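Local coordinates for protein arginine decarboxylase (Campylobacter jejuni subsp. jejuni, PDB 3NZP) that probably catalyses the pyridoxal phosphate-dependent decarboxylation of arginine to agmatine, a step of polyamine biosynthesis, at residues B[46-51]-B[329-334]; B[531-537]-B[548-554]; B[22-26]-B[51-55]; B[443-448]-B[604-608]. All blocks are in the same frame, centred on the assembly; numbering follows the deposited sequence.

In the fold
From the N terminus, residues 22-26 open interaction 3, which closes a short loop at 51-55, where helix 52-72 starts. Interaction 1 opens at 46-51 before that loop has ended, so the two cross and share Phe51. It closes only at 329-334, after all eight strands of the parallel barrel, and so ties the N-terminal part of the chain to the sheet that follows the barrel. Interaction 4 opens later, at 443-448, and closes near the C terminus at 604-608. The hairpin of interaction 2 (531-537 with 548-554) lies within that long loop; its strand 534-540 pairs in parallel with strand 47-50. Thr531 O and Tyr605 OH, probably hydrogen-bonded at 3.0 Å, connect interactions 2 and 4.

Interaction 1: residues B[46-51]-B[329-334]; sequences PLLLRF and HAVLIA
Leu49 and Val331 exchange two backbone hydrogen bonds at the middle of an antiparallel ladder, Leu49 N to Val331 O at 2.8 Å and Val331 N to Leu49 O at 2.9 Å. Leu47 and Ile333 form the next hydrogen-bonded pair, while Phe51 N continues the ladder to His329 O (2.8 Å). The short strand axes approach to 4.7 Å and make 155°. Among the apolar side-chain pairs the nearest is Leu49 CD1 with Ile333 CD1, 3.6 Å, on a face covered by helix 31-40. The other face is polar at one end: Arg50, extended from CG to NE, runs alongside His329, its guanidinium 23° from the imidazole plane, and NH1 donates a bent hydrogen bond to His329 NE2 (3.1 Å), near the imidazole plane but tilted from the guanidinium plane. Salt bridges to Glu521 and Glu535, and a bond from His329 ND1 to Ala326 O, should restrain the rotation of both groups. The contact is looser at its far end, where Pro46 CB and Ala334 CB stand 4.4 Å apart, although this end too is buried. An early strand completing the beta domain beyond the barrel is the arrangement of fold-type III decarboxylases.

Interaction 2: residues B[531-537]-B[548-554]; sequences THPTEAI and EGIIEAQ
Thr534 carries its OG1 anti to the carbonyl carbon (chi1 -67°), the rotamer that aims the hydroxyl at Ala553, while Glu535 takes chi1 74°, with CG between the backbone N and the carbonyl carbon, and then extends alongside Ile551. Both residues belong to a beta hairpin of strands 534-540 and 545-551, the latter weakly bonded over 548-551, and this contact spans its open end. Thr534 OG1 accepts a hydrogen bond from Ala553 N at 2.9 Å, a side-chain link just past the last backbone pair. That pair is Glu535 with Ile551, joined by Ile551 N to Glu535 O at 2.8 Å and Glu535 N to Ile551 O at 3.1 Å. Farther along, beyond Gly549, whose backbone lies in the left-handed helical region, the pairing loosens toward Ile537 and Glu548, and the bond from Glu548 N to Ile537 O is weak. On the face of Glu535, its CG lies 3.8 Å from Ile551 CB, and the carboxylate beyond turns to Arg50 of strand 47-50. The opposite side is mainly apolar: the methyl CG2 of Thr534 does the touching, 4.0 Å from Ile550 CG2, and Leu38 of helix 31-40 meets Ala536 and Ile550. His532 bends back on its own segment: ND1 donates to a lone pair of Pro533 O at 2.7 Å, and Glu521 holds NE2. At the outer end Gln554, its NE2 bound to Asp562, crosses Thr531 at about a right angle, setting OE1 3.6 Å from Thr531 CG2.

Interaction 3: residues B[22-26]-B[51-55]; sequences CINYE and FPHLI
Tyr25 has one ring face against His53 and the opposite face under the carboxylate of its neighbour Glu26, whose OE2 sits over the ring centre. Tyr25 and His53 form a face-to-face stack, the centroids 3.5 Å apart and the planes inclined by 18°. The second flat group to take part is the Phe51 ring, which receives Ile23 on one face: Ile23 CD1 is 3.8 Å from the ring centroid and only 10° off the normal, a CH-pi contact. Ile23 CG1 adds a contact to Phe51 CE1 at 3.7 Å. Ile23 CG2 and Asn24 O approach the His53 ring obliquely.

The backbone explains how Ile23 and Tyr25 both reach the start of helix 52-72. Asn24 is the centre of an inverse gamma turn, closed by a weak bond from Tyr25 N to Ile23 O, so two side chains nearly adjacent in sequence both point at the helix. CG of Tyr25 lies anti to the backbone N (chi1 -175°), which carries the ring out over His53; CB, placed by the backbone, lies 4.0 Å from the imidazole centroid, over its face. Phe51 occupies the N-cap position, with His53 and Leu54 in the first turn. Ile23 CG2 extends the apolar patch to Leu54 CD1 at 4.3 Å. Around them, Ile540 touches Ile23 and Tyr25, while Phe14 of strand 14-16 touches Ile23 and Leu54.

With no hydrogen bond across it, the junction of the N-terminal strands and this helix rests on ring faces and aliphatic carbons; Glu26 OE2, 6.5 Å from His53 NE2 across the tyrosine, may slightly favour a protonated imidazole.

Interaction 4: residues B[443-448]-B[604-608]; sequences NFSLFQ and GYLKS
Asn443 and Leu606 are the nearest CA pair between two irregular loops, 6.6 Å apart with no strand pairing between them. Tyr605 is one side chain that spans the gap; its CG is anti to the carbonyl carbon (chi1 -81°), sending the ring along the backbone of 443-445. Its CE2 comes to 4.0 Å from Phe444 CA, and its OH ends 4.1 Å from Gln448 CG, where the glutamine side chain crosses at about a right angle. Asn443 crosses the ring obliquely, its amide plane at 71° to it. The amide end also lies beside Leu606 O; the orientation of this group is doubtful, and if turned over it may hydrogen-bond there.

A water molecule joins the loops: it accepts from Ser445 N at 2.8 Å and donates to Tyr605 OH at 3.0 Å. Two partners, this water and Thr531 O, would hold the hydroxyl. Phe444 turns away from Tyr605 and stacks on Phe513. The second subunit meets the C-terminal loop as well, with its Lys113 bound to Tyr605 O, its Asp136 to Lys607 N and its Phe134 packed on Leu606.

The contact thus joins the loop between strand 438-442 and helix 451-455 to the loop after helix 586-600, beside the subunit interface, and its chemistry is buried and water-mediated: one phenol hydroxyl, receiving a water proton and bonded to a carbonyl oxygen, links the two.

Interaction 1: residues B[46-51]-B[329-334]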
loop_
_atom_site.group_PDB
_atom_site.type_symbol
_atom_site.label_atom_id
_atom_site.label_comp_id
_atom_site.label_asym_id
_atom_site.label_seq_id
_atom_site.Cartn_x
_atom_site.Cartn_y
_atom_site.Cartn_z
ATOM N N PRO B 46 4.192 -18.298 -7.426
ATOM C CA PRO B 46 3.524 -17.317 -8.282
ATOM C C PRO B 46 4.471 -16.666 -9.263
ATOM O O PRO B 46 5.625 -16.387 -8.932
ATOM C CB PRO B 46 2.979 -16.316 -7.281
ATOM C CG PRO B 46 4.052 -16.291 -6.244
ATOM C CD PRO B 46 4.387 -17.759 -6.069
ATOM N N LEU B 47 4.003 -16.432 -10.480
ATOM C CA LEU B 47 4.852 -15.769 -11.449
ATOM C C LEU B 47 4.138 -14.665 -12.191
ATOM O O LEU B 47 2.951 -14.756 -12.497
ATOM C CB LEU B 47 5.465 -16.751 -12.444
ATOM C CG LEU B 47 4.623 -17.914 -12.943
ATOM C CD1 LEU B 47 5.123 -18.341 -14.309
ATOM C CD2 LEU B 47 4.716 -19.087 -11.951
ATOM N N LEU B 48 4.881 -13.596 -12.448
ATOM C CA LEU B 48 4.363 -12.457 -13.172
ATOM C C LEU B 48 4.894 -12.550 -14.602
ATOM O O LEU B 48 6.102 -12.606 -14.807
ATOM C CB LEU B 48 4.841 -11.168 -12.530
ATOM C CG LEU B 48 4.403 -9.914 -13.288
ATOM C CD1 LEU B 48 2.895 -9.798 -13.200
ATOM C CD2 LEU B 48 5.075 -8.670 -12.710
ATOM N N LEU B 49 3.997 -12.586 -15.584
ATOM C CA LEU B 49 4.416 -12.665 -16.980
ATOM C C LEU B 49 4.224 -11.332 -17.684
ATOM O O LEU B 49 3.206 -10.666 -17.493
ATOM C CB LEU B 49 3.624 -13.735 -17.725
ATOM C CG LEU B 49 3.764 -15.130 -17.118
ATOM C CD1 LEU B 49 3.007 -16.157 -17.948
ATOM C CD2 LEU B 49 5.233 -15.474 -17.059
ATOM N N ARG B 50 5.212 -10.938 -18.483
ATOM C CA ARG B 50 5.138 -9.696 -19.237
ATOM C C ARG B 50 5.108 -10.040 -20.721
ATOM O O ARG B 50 5.939 -10.815 -21.213
ATOM C CB ARG B 50 6.349 -8.807 -18.962
ATOM C CG ARG B 50 6.413 -8.193 -17.595
ATOM C CD ARG B 50 7.599 -7.227 -17.513
ATOM N NE ARG B 50 8.103 -7.076 -16.144
ATOM C CZ ARG B 50 7.413 -6.544 -15.137
ATOM N NH1 ARG B 50 6.176 -6.099 -15.338
ATOM N NH2 ARG B 50 7.959 -6.474 -13.930
ATOM N N PHE B 51 4.151 -9.456 -21.431
ATOM C CA PHE B 51 4.005 -9.687 -22.860
ATOM C C PHE B 51 4.273 -8.398 -23.630
ATOM O O PHE B 51 3.366 -7.589 -23.854
ATOM C CB PHE B 51 2.594 -10.194 -23.153
ATOM C CG PHE B 51 2.320 -11.556 -22.599
ATOM C CD1 PHE B 51 2.804 -12.691 -23.246
ATOM C CD2 PHE B 51 1.573 -11.709 -21.433
ATOM C CE1 PHE B 51 2.548 -13.956 -22.747
ATOM C CE2 PHE B 51 1.309 -12.974 -20.917
ATOM C CZ PHE B 51 1.797 -14.105 -21.579
ATOM N N HIS B 329 -0.179 -5.379 -20.124
ATOM C CA HIS B 329 1.045 -6.075 -20.487
ATOM C C HIS B 329 1.450 -7.200 -19.535
ATOM O O HIS B 329 2.156 -8.129 -19.936
ATOM C CB HIS B 329 2.195 -5.083 -20.620
ATOM C CG HIS B 329 3.025 -4.944 -19.383
ATOM N ND1 HIS B 329 2.754 -4.021 -18.394
ATOM C CD2 HIS B 329 4.120 -5.627 -18.969
ATOM C CE1 HIS B 329 3.646 -4.142 -17.426
ATOM N NE2 HIS B 329 4.486 -5.109 -17.750
ATOM N N ALA B 330 1.000 -7.126 -18.283
ATOM C CA ALA B 330 1.363 -8.116 -17.271
ATOM C C ALA B 330 0.230 -8.945 -16.696
ATOM O O ALA B 330 -0.835 -8.429 -16.341
ATOM C CB ALA B 330 2.085 -7.422 -16.139
ATOM N N VAL B 331 0.483 -10.241 -16.571
ATOM C CA VAL B 331 -0.504 -11.152 -16.012
ATOM C C VAL B 331 0.128 -11.832 -14.814
ATOM O O VAL B 331 1.267 -12.297 -14.892
ATOM C CB VAL B 331 -0.918 -12.222 -17.027
ATOM C CG1 VAL B 331 -1.998 -13.097 -16.423
ATOM C CG2 VAL B 331 -1.409 -11.570 -18.313
ATOM N N LEU B 332 -0.606 -11.878 -13.705
ATOM C CA LEU B 332 -0.107 -12.518 -12.495
ATOM C C LEU B 332 -0.756 -13.887 -12.352
ATOM O O LEU B 332 -1.930 -13.983 -12.016
ATOM C CB LEU B 332 -0.437 -11.655 -11.273
ATOM C CG LEU B 332 0.249 -11.999 -9.942
ATOM C CD1 LEU B 332 -0.441 -13.152 -9.265
ATOM C CD2 LEU B 332 1.711 -12.317 -10.213
ATOM N N ILE B 333 0.001 -14.943 -12.631
ATOM C CA ILE B 333 -0.513 -16.308 -12.520
ATOM C C ILE B 333 -0.141 -16.899 -11.167
ATOM O O ILE B 333 1.010 -16.792 -10.730
ATOM C CB ILE B 333 0.083 -17.232 -13.602
ATOM C CG1 ILE B 333 -0.457 -16.854 -14.975
ATOM C CG2 ILE B 333 -0.198 -18.683 -13.265
ATOM C CD1 ILE B 333 0.335 -15.763 -15.641
ATOM N N ALA B 334 -1.108 -17.528 -10.508
ATOM C CA ALA B 334 -0.868 -18.146 -9.205
ATOM C C ALA B 334 -1.642 -19.452 -9.088
ATOM O O ALA B 334 -2.849 -19.484 -9.298
ATOM C CB ALA B 334 -1.281 -17.197 -8.100
#

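Interaction 2: residues B[531-537]-B[548-554]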
loop_
_atom_site.group_PDB
_atom_site.type_symbol
_atom_site.label_atom_id
_atom_site.label_comp_id
_atom_site.label_asym_id
_atom_site.label_seq_id
_atom_site.Cartn_x
_atom_site.Cartn_y
_atom_site.Cartn_z
ATOM N N THR B 531 8.374 -11.490 -1.043
ATOM C CA THR B 531 8.982 -10.640 -2.068
ATOM C C THR B 531 8.369 -10.803 -3.447
ATOM O O THR B 531 7.617 -11.744 -3.705
ATOM C CB THR B 531 10.502 -10.889 -2.196
ATOM O OG1 THR B 531 10.737 -12.202 -2.728
ATOM C CG2 THR B 531 11.182 -10.743 -0.833
ATOM N N HIS B 532 8.701 -9.864 -4.329
ATOM C CA HIS B 532 8.190 -9.866 -5.694
ATOM C C HIS B 532 8.325 -11.289 -6.253
ATOM O O HIS B 532 9.360 -11.935 -6.096
ATOM C CB HIS B 532 8.977 -8.841 -6.526
ATOM C CG HIS B 532 8.436 -8.619 -7.905
ATOM N ND1 HIS B 532 8.037 -9.652 -8.727
ATOM C CD2 HIS B 532 8.314 -7.487 -8.642
ATOM C CE1 HIS B 532 7.701 -9.169 -9.910
ATOM N NE2 HIS B 532 7.861 -7.857 -9.886
ATOM N N PRO B 533 7.259 -11.804 -6.878
ATOM C CA PRO B 533 7.301 -13.153 -7.438
ATOM C C PRO B 533 8.204 -13.231 -8.655
ATOM O O PRO B 533 8.621 -12.209 -9.186
ATOM C CB PRO B 533 5.831 -13.432 -7.767
ATOM C CG PRO B 533 5.291 -12.086 -8.076
ATOM C CD PRO B 533 5.916 -11.218 -7.018
ATOM N N THR B 534 8.529 -14.443 -9.085
ATOM C CA THR B 534 9.381 -14.585 -10.250
ATOM C C THR B 534 8.674 -13.977 -11.456
ATOM O O THR B 534 7.476 -14.176 -11.642
ATOM C CB THR B 534 9.678 -16.053 -10.546
ATOM O OG1 THR B 534 10.472 -16.602 -9.492
ATOM C CG2 THR B 534 10.414 -16.186 -11.854
ATOM N N GLU B 535 9.398 -13.215 -12.265
ATOM C CA GLU B 535 8.785 -12.629 -13.443
ATOM C C GLU B 535 9.540 -13.075 -14.678
ATOM O O GLU B 535 10.740 -13.348 -14.621
ATOM C CB GLU B 535 8.780 -11.108 -13.356
ATOM C CG GLU B 535 10.127 -10.443 -13.583
ATOM C CD GLU B 535 10.009 -8.913 -13.626
ATOM O OE1 GLU B 535 9.704 -8.302 -12.560
ATOM O OE2 GLU B 535 10.209 -8.333 -14.731
ATOM N N ALA B 536 8.832 -13.170 -15.796
ATOM C CA ALA B 536 9.447 -13.600 -17.040
ATOM C C ALA B 536 8.845 -12.814 -18.185
ATOM O O ALA B 536 7.663 -12.479 -18.148
ATOM C CB ALA B 536 9.208 -15.091 -17.247
ATOM N N ILE B 537 9.658 -12.523 -19.197
ATOM C CA ILE B 537 9.204 -11.779 -20.370
ATOM C C ILE B 537 8.955 -12.726 -21.532
ATOM O O ILE B 537 9.886 -13.351 -22.030
ATOM C CB ILE B 537 10.248 -10.767 -20.783
ATOM C CG1 ILE B 537 10.520 -9.845 -19.599
ATOM C CG2 ILE B 537 9.787 -10.016 -22.032
ATOM C CD1 ILE B 537 11.677 -8.923 -19.819
ATOM N N GLU B 548 11.997 -15.629 -21.826
ATOM C CA GLU B 548 13.281 -14.943 -21.736
ATOM C C GLU B 548 13.272 -13.844 -20.684
ATOM O O GLU B 548 12.213 -13.364 -20.294
ATOM C CB GLU B 548 13.659 -14.354 -23.089
ATOM C CG GLU B 548 12.608 -13.459 -23.695
ATOM C CD GLU B 548 12.924 -13.130 -25.140
ATOM O OE1 GLU B 548 12.789 -14.037 -26.007
ATOM O OE2 GLU B 548 13.319 -11.972 -25.405
ATOM N N GLY B 549 14.449 -13.459 -20.211
ATOM C CA GLY B 549 14.521 -12.417 -19.204
ATOM C C GLY B 549 13.807 -12.777 -17.915
ATOM O O GLY B 549 12.962 -12.026 -17.411
ATOM N N ILE B 550 14.154 -13.937 -17.378
ATOM C CA ILE B 550 13.565 -14.417 -16.143
ATOM C C ILE B 550 14.253 -13.771 -14.938
ATOM O O ILE B 550 15.453 -13.522 -14.955
ATOM C CB ILE B 550 13.719 -15.949 -16.063
ATOM C CG1 ILE B 550 13.106 -16.576 -17.314
ATOM C CG2 ILE B 550 13.058 -16.488 -14.826
ATOM C CD1 ILE B 550 13.269 -18.084 -17.393
ATOM N N ILE B 551 13.475 -13.455 -13.912
ATOM C CA ILE B 551 14.017 -12.888 -12.681
ATOM C C ILE B 551 13.426 -13.761 -11.587
ATOM O O ILE B 551 12.246 -13.643 -11.239
ATOM C CB ILE B 551 13.563 -11.432 -12.432
ATOM C CG1 ILE B 551 14.025 -10.532 -13.563
ATOM C CG2 ILE B 551 14.228 -10.899 -11.173
ATOM C CD1 ILE B 551 15.530 -10.496 -13.688
ATOM N N GLU B 552 14.245 -14.652 -11.055
ATOM C CA GLU B 552 13.787 -15.564 -10.033
ATOM C C GLU B 552 13.515 -14.830 -8.721
ATOM O O GLU B 552 14.165 -13.832 -8.410
ATOM C CB GLU B 552 14.837 -16.668 -9.855
ATOM C CG GLU B 552 14.430 -17.853 -9.012
ATOM C CD GLU B 552 15.310 -19.041 -9.299
ATOM O OE1 GLU B 552 16.460 -18.813 -9.733
ATOM O OE2 GLU B 552 14.868 -20.191 -9.098
ATOM N N ALA B 553 12.533 -15.313 -7.967
ATOM C CA ALA B 553 12.163 -14.708 -6.693
ATOM C C ALA B 553 13.266 -14.865 -5.648
ATOM O O ALA B 553 13.865 -15.939 -5.521
ATOM C CB ALA B 553 10.885 -15.334 -6.190
ATOM N N GLN B 554 13.530 -13.799 -4.896
ATOM C CA GLN B 554 14.570 -13.806 -3.859
ATOM C C GLN B 554 14.487 -14.959 -2.871
ATOM O O GLN B 554 13.410 -15.478 -2.586
ATOM C CB GLN B 554 14.509 -12.524 -3.039
ATOM C CG GLN B 554 15.185 -11.344 -3.641
ATOM C CD GLN B 554 15.419 -10.265 -2.608
ATOM O OE1 GLN B 554 14.516 -9.929 -1.819
ATOM N NE2 GLN B 554 16.633 -9.715 -2.594
#

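Interaction 3: residues B[22-26]-B[51-55]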
loop_
_atom_site.group_PDB
_atom_site.type_symbol
_atom_site.label_atom_id
_atom_site.label_comp_id
_atom_site.label_asym_id
_atom_site.label_seq_id
_atom_site.Cartn_x
_atom_site.Cartn_y
_atom_site.Cartn_z
ATOM N N CYS B 22 -5.487 -17.654 -24.075
ATOM C CA CYS B 22 -4.237 -17.428 -24.819
ATOM C C CYS B 22 -4.068 -15.974 -25.235
ATOM O O CYS B 22 -4.974 -15.147 -25.090
ATOM C CB CYS B 22 -4.198 -18.240 -26.113
ATOM S SG CYS B 22 -5.089 -19.774 -26.080
ATOM N N ILE B 23 -2.898 -15.686 -25.790
ATOM C CA ILE B 23 -2.584 -14.354 -26.270
ATOM C C ILE B 23 -3.024 -14.319 -27.729
ATOM O O ILE B 23 -2.484 -15.039 -28.566
ATOM C CB ILE B 23 -1.075 -14.081 -26.188
ATOM C CG1 ILE B 23 -0.585 -14.241 -24.744
ATOM C CG2 ILE B 23 -0.780 -12.715 -26.752
ATOM C CD1 ILE B 23 -1.339 -13.428 -23.706
ATOM N N ASN B 24 -4.018 -13.502 -28.038
ATOM C CA ASN B 24 -4.499 -13.436 -29.403
ATOM C C ASN B 24 -3.500 -12.711 -30.296
ATOM O O ASN B 24 -3.703 -11.550 -30.638
ATOM C CB ASN B 24 -5.849 -12.723 -29.452
ATOM C CG ASN B 24 -6.604 -13.024 -30.719
ATOM O OD1 ASN B 24 -6.207 -12.611 -31.805
ATOM N ND2 ASN B 24 -7.693 -13.777 -30.590
ATOM N N TYR B 25 -2.417 -13.386 -30.668
ATOM C CA TYR B 25 -1.412 -12.755 -31.514
ATOM C C TYR B 25 -1.036 -13.614 -32.723
ATOM O O TYR B 25 -1.554 -13.405 -33.828
ATOM C CB TYR B 25 -0.165 -12.412 -30.694
ATOM C CG TYR B 25 0.898 -11.651 -31.467
ATOM C CD1 TYR B 25 2.259 -11.825 -31.178
ATOM C CD2 TYR B 25 0.555 -10.797 -32.519
ATOM C CE1 TYR B 25 3.251 -11.177 -31.931
ATOM C CE2 TYR B 25 1.538 -10.145 -33.273
ATOM C CZ TYR B 25 2.883 -10.342 -32.977
ATOM O OH TYR B 25 3.847 -9.733 -33.744
ATOM N N GLU B 26 -0.133 -14.569 -32.547
ATOM C CA GLU B 26 0.245 -15.410 -33.678
ATOM C C GLU B 26 -0.576 -16.684 -33.589
ATOM O O GLU B 26 -1.773 -16.677 -33.871
ATOM C CB GLU B 26 1.734 -15.752 -33.623
ATOM C CG GLU B 26 2.439 -15.584 -34.942
ATOM C CD GLU B 26 2.723 -14.126 -35.264
ATOM O OE1 GLU B 26 3.317 -13.850 -36.331
ATOM O OE2 GLU B 26 2.355 -13.254 -34.448
ATOM N N PHE B 51 4.151 -9.456 -21.431
ATOM C CA PHE B 51 4.005 -9.687 -22.860
ATOM C C PHE B 51 4.273 -8.398 -23.630
ATOM O O PHE B 51 3.366 -7.589 -23.854
ATOM C CB PHE B 51 2.594 -10.194 -23.153
ATOM C CG PHE B 51 2.320 -11.556 -22.599
ATOM C CD1 PHE B 51 2.804 -12.691 -23.246
ATOM C CD2 PHE B 51 1.573 -11.709 -21.433
ATOM C CE1 PHE B 51 2.548 -13.956 -22.747
ATOM C CE2 PHE B 51 1.309 -12.974 -20.917
ATOM C CZ PHE B 51 1.797 -14.105 -21.579
ATOM N N PRO B 52 5.528 -8.189 -24.050
ATOM C CA PRO B 52 5.901 -6.990 -24.795
ATOM C C PRO B 52 4.934 -6.690 -25.933
ATOM O O PRO B 52 4.609 -5.531 -26.185
ATOM C CB PRO B 52 7.296 -7.316 -25.304
ATOM C CG PRO B 52 7.827 -8.226 -24.263
ATOM C CD PRO B 52 6.658 -9.123 -23.981
ATOM N N HIS B 53 4.467 -7.724 -26.621
ATOM C CA HIS B 53 3.539 -7.518 -27.723
ATOM C C HIS B 53 2.338 -6.662 -27.321
ATOM O O HIS B 53 1.928 -5.768 -28.062
ATOM C CB HIS B 53 3.053 -8.864 -28.277
ATOM C CG HIS B 53 1.857 -8.745 -29.171
ATOM N ND1 HIS B 53 0.594 -9.137 -28.778
ATOM C CD2 HIS B 53 1.724 -8.238 -30.420
ATOM C CE1 HIS B 53 -0.266 -8.879 -29.748
ATOM N NE2 HIS B 53 0.394 -8.333 -30.755
ATOM N N LEU B 54 1.775 -6.943 -26.152
ATOM C CA LEU B 54 0.629 -6.188 -25.665
ATOM C C LEU B 54 0.997 -4.714 -25.543
ATOM O O LEU B 54 0.199 -3.830 -25.862
ATOM C CB LEU B 54 0.177 -6.738 -24.310
ATOM C CG LEU B 54 -0.985 -7.739 -24.336
ATOM C CD1 LEU B 54 -0.865 -8.622 -25.540
ATOM C CD2 LEU B 54 -0.982 -8.574 -23.056
ATOM N N ILE B 55 2.222 -4.458 -25.098
ATOM C CA ILE B 55 2.698 -3.094 -24.941
ATOM C C ILE B 55 2.668 -2.404 -26.288
ATOM O O ILE B 55 2.228 -1.257 -26.402
ATOM C CB ILE B 55 4.125 -3.066 -24.374
ATOM C CG1 ILE B 55 4.176 -3.854 -23.074
ATOM C CG2 ILE B 55 4.537 -1.638 -24.051
ATOM C CD1 ILE B 55 5.520 -3.866 -22.453
#

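Interaction 4: residues B[443-448]-B[604-608]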
loop_
_atom_site.group_PDB
_atom_site.type_symbol
_atom_site.label_atom_id
_atom_site.label_comp_id
_atom_site.label_asym_id
_atom_site.label_seq_id
_atom_site.Cartn_x
_atom_site.Cartn_y
_atom_site.Cartn_z
ATOM N N ASN B 443 -1.555 -19.303 -4.231
ATOM C CA ASN B 443 -0.173 -19.088 -3.838
ATOM C C ASN B 443 0.362 -17.738 -4.294
ATOM O O ASN B 443 1.125 -17.658 -5.257
ATOM C CB ASN B 443 0.708 -20.197 -4.424
ATOM C CG ASN B 443 2.091 -20.235 -3.805
ATOM O OD1 ASN B 443 2.956 -20.987 -4.257
ATOM N ND2 ASN B 443 2.306 -19.428 -2.761
ATOM N N PHE B 444 -0.043 -16.674 -3.620
ATOM C CA PHE B 444 0.449 -15.355 -3.977
ATOM C C PHE B 444 0.064 -14.412 -2.860
ATOM O O PHE B 444 -0.515 -14.835 -1.863
ATOM C CB PHE B 444 -0.151 -14.872 -5.297
ATOM C CG PHE B 444 -1.533 -14.331 -5.163
ATOM C CD1 PHE B 444 -2.564 -15.140 -4.691
ATOM C CD2 PHE B 444 -1.809 -13.008 -5.489
ATOM C CE1 PHE B 444 -3.860 -14.640 -4.541
ATOM C CE2 PHE B 444 -3.100 -12.492 -5.344
ATOM C CZ PHE B 444 -4.130 -13.313 -4.869
ATOM N N SER B 445 0.379 -13.134 -3.025
ATOM C CA SER B 445 0.057 -12.154 -2.000
ATOM C C SER B 445 -0.824 -11.041 -2.579
ATOM O O SER B 445 -0.470 -10.421 -3.589
ATOM C CB SER B 445 1.361 -11.575 -1.422
ATOM O OG SER B 445 1.125 -10.745 -0.293
ATOM N N LEU B 446 -1.977 -10.808 -1.943
ATOM C CA LEU B 446 -2.922 -9.763 -2.367
ATOM C C LEU B 446 -2.461 -8.378 -1.907
ATOM O O LEU B 446 -3.193 -7.397 -2.029
ATOM C CB LEU B 446 -4.329 -10.039 -1.813
ATOM C CG LEU B 446 -5.231 -10.979 -2.627
ATOM C CD1 LEU B 446 -6.489 -11.306 -1.845
ATOM C CD2 LEU B 446 -5.591 -10.323 -3.951
ATOM N N PHE B 447 -1.252 -8.316 -1.360
ATOM C CA PHE B 447 -0.672 -7.067 -0.906
ATOM C C PHE B 447 0.578 -6.811 -1.712
ATOM O O PHE B 447 0.989 -5.672 -1.893
ATOM C CB PHE B 447 -0.316 -7.139 0.578
ATOM C CG PHE B 447 -1.505 -7.045 1.486
ATOM C CD1 PHE B 447 -2.455 -8.063 1.517
ATOM C CD2 PHE B 447 -1.702 -5.917 2.282
ATOM C CE1 PHE B 447 -3.583 -7.958 2.324
ATOM C CE2 PHE B 447 -2.828 -5.803 3.093
ATOM C CZ PHE B 447 -3.772 -6.825 3.111
ATOM N N GLN B 448 1.185 -7.886 -2.198
ATOM C CA GLN B 448 2.401 -7.764 -2.978
ATOM C C GLN B 448 2.138 -7.430 -4.436
ATOM O O GLN B 448 2.541 -6.368 -4.908
ATOM C CB GLN B 448 3.229 -9.048 -2.889
ATOM C CG GLN B 448 4.424 -9.093 -3.848
ATOM C CD GLN B 448 5.497 -8.044 -3.548
ATOM O OE1 GLN B 448 6.327 -7.729 -4.409
ATOM N NE2 GLN B 448 5.495 -7.515 -2.331
ATOM N N GLY B 604 10.379 -17.700 -0.277
ATOM C CA GLY B 604 9.466 -17.863 0.842
ATOM C C GLY B 604 8.035 -18.244 0.532
ATOM O O GLY B 604 7.187 -18.285 1.425
ATOM N N TYR B 605 7.746 -18.515 -0.730
ATOM C CA TYR B 605 6.393 -18.885 -1.082
ATOM C C TYR B 605 6.116 -20.323 -0.698
ATOM O O TYR B 605 7.021 -21.170 -0.659
ATOM C CB TYR B 605 6.142 -18.649 -2.573
ATOM C CG TYR B 605 5.838 -17.193 -2.878
ATOM C CD1 TYR B 605 6.811 -16.339 -3.406
ATOM C CD2 TYR B 605 4.571 -16.660 -2.602
ATOM C CE1 TYR B 605 6.530 -14.987 -3.655
ATOM C CE2 TYR B 605 4.277 -15.314 -2.841
ATOM C CZ TYR B 605 5.260 -14.480 -3.369
ATOM O OH TYR B 605 4.974 -13.143 -3.602
ATOM N N LEU B 606 4.849 -20.565 -0.374
ATOM C CA LEU B 606 4.354 -21.872 0.035
ATOM C C LEU B 606 4.209 -22.844 -1.123
ATOM O O LEU B 606 4.076 -22.439 -2.277
ATOM C CB LEU B 606 2.998 -21.716 0.716
ATOM C CG LEU B 606 2.995 -21.366 2.204
ATOM C CD1 LEU B 606 3.805 -20.115 2.441
ATOM C CD2 LEU B 606 1.562 -21.185 2.689
ATOM N N LYS B 607 4.226 -24.134 -0.798
ATOM C CA LYS B 607 4.073 -25.204 -1.785
ATOM C C LYS B 607 2.826 -25.998 -1.432
ATOM O O LYS B 607 2.390 -26.007 -0.277
ATOM C CB LYS B 607 5.302 -26.113 -1.769
ATOM C CG LYS B 607 6.566 -25.372 -2.137
ATOM C CD LYS B 607 7.838 -26.048 -1.633
ATOM C CE LYS B 607 9.107 -25.313 -2.124
ATOM N NZ LYS B 607 9.200 -23.832 -1.825
ATOM N N SER B 608 2.242 -26.661 -2.423
ATOM C CA SER B 608 1.036 -27.445 -2.178
ATOM C C SER B 608 1.348 -28.487 -1.100
ATOM O O SER B 608 2.459 -29.026 -1.035
ATOM C CB SER B 608 0.582 -28.109 -3.484
ATOM O OG SER B 608 -0.786 -28.479 -3.430
HETATM O O HOH W 1 2.400 -12.375 -4.839
#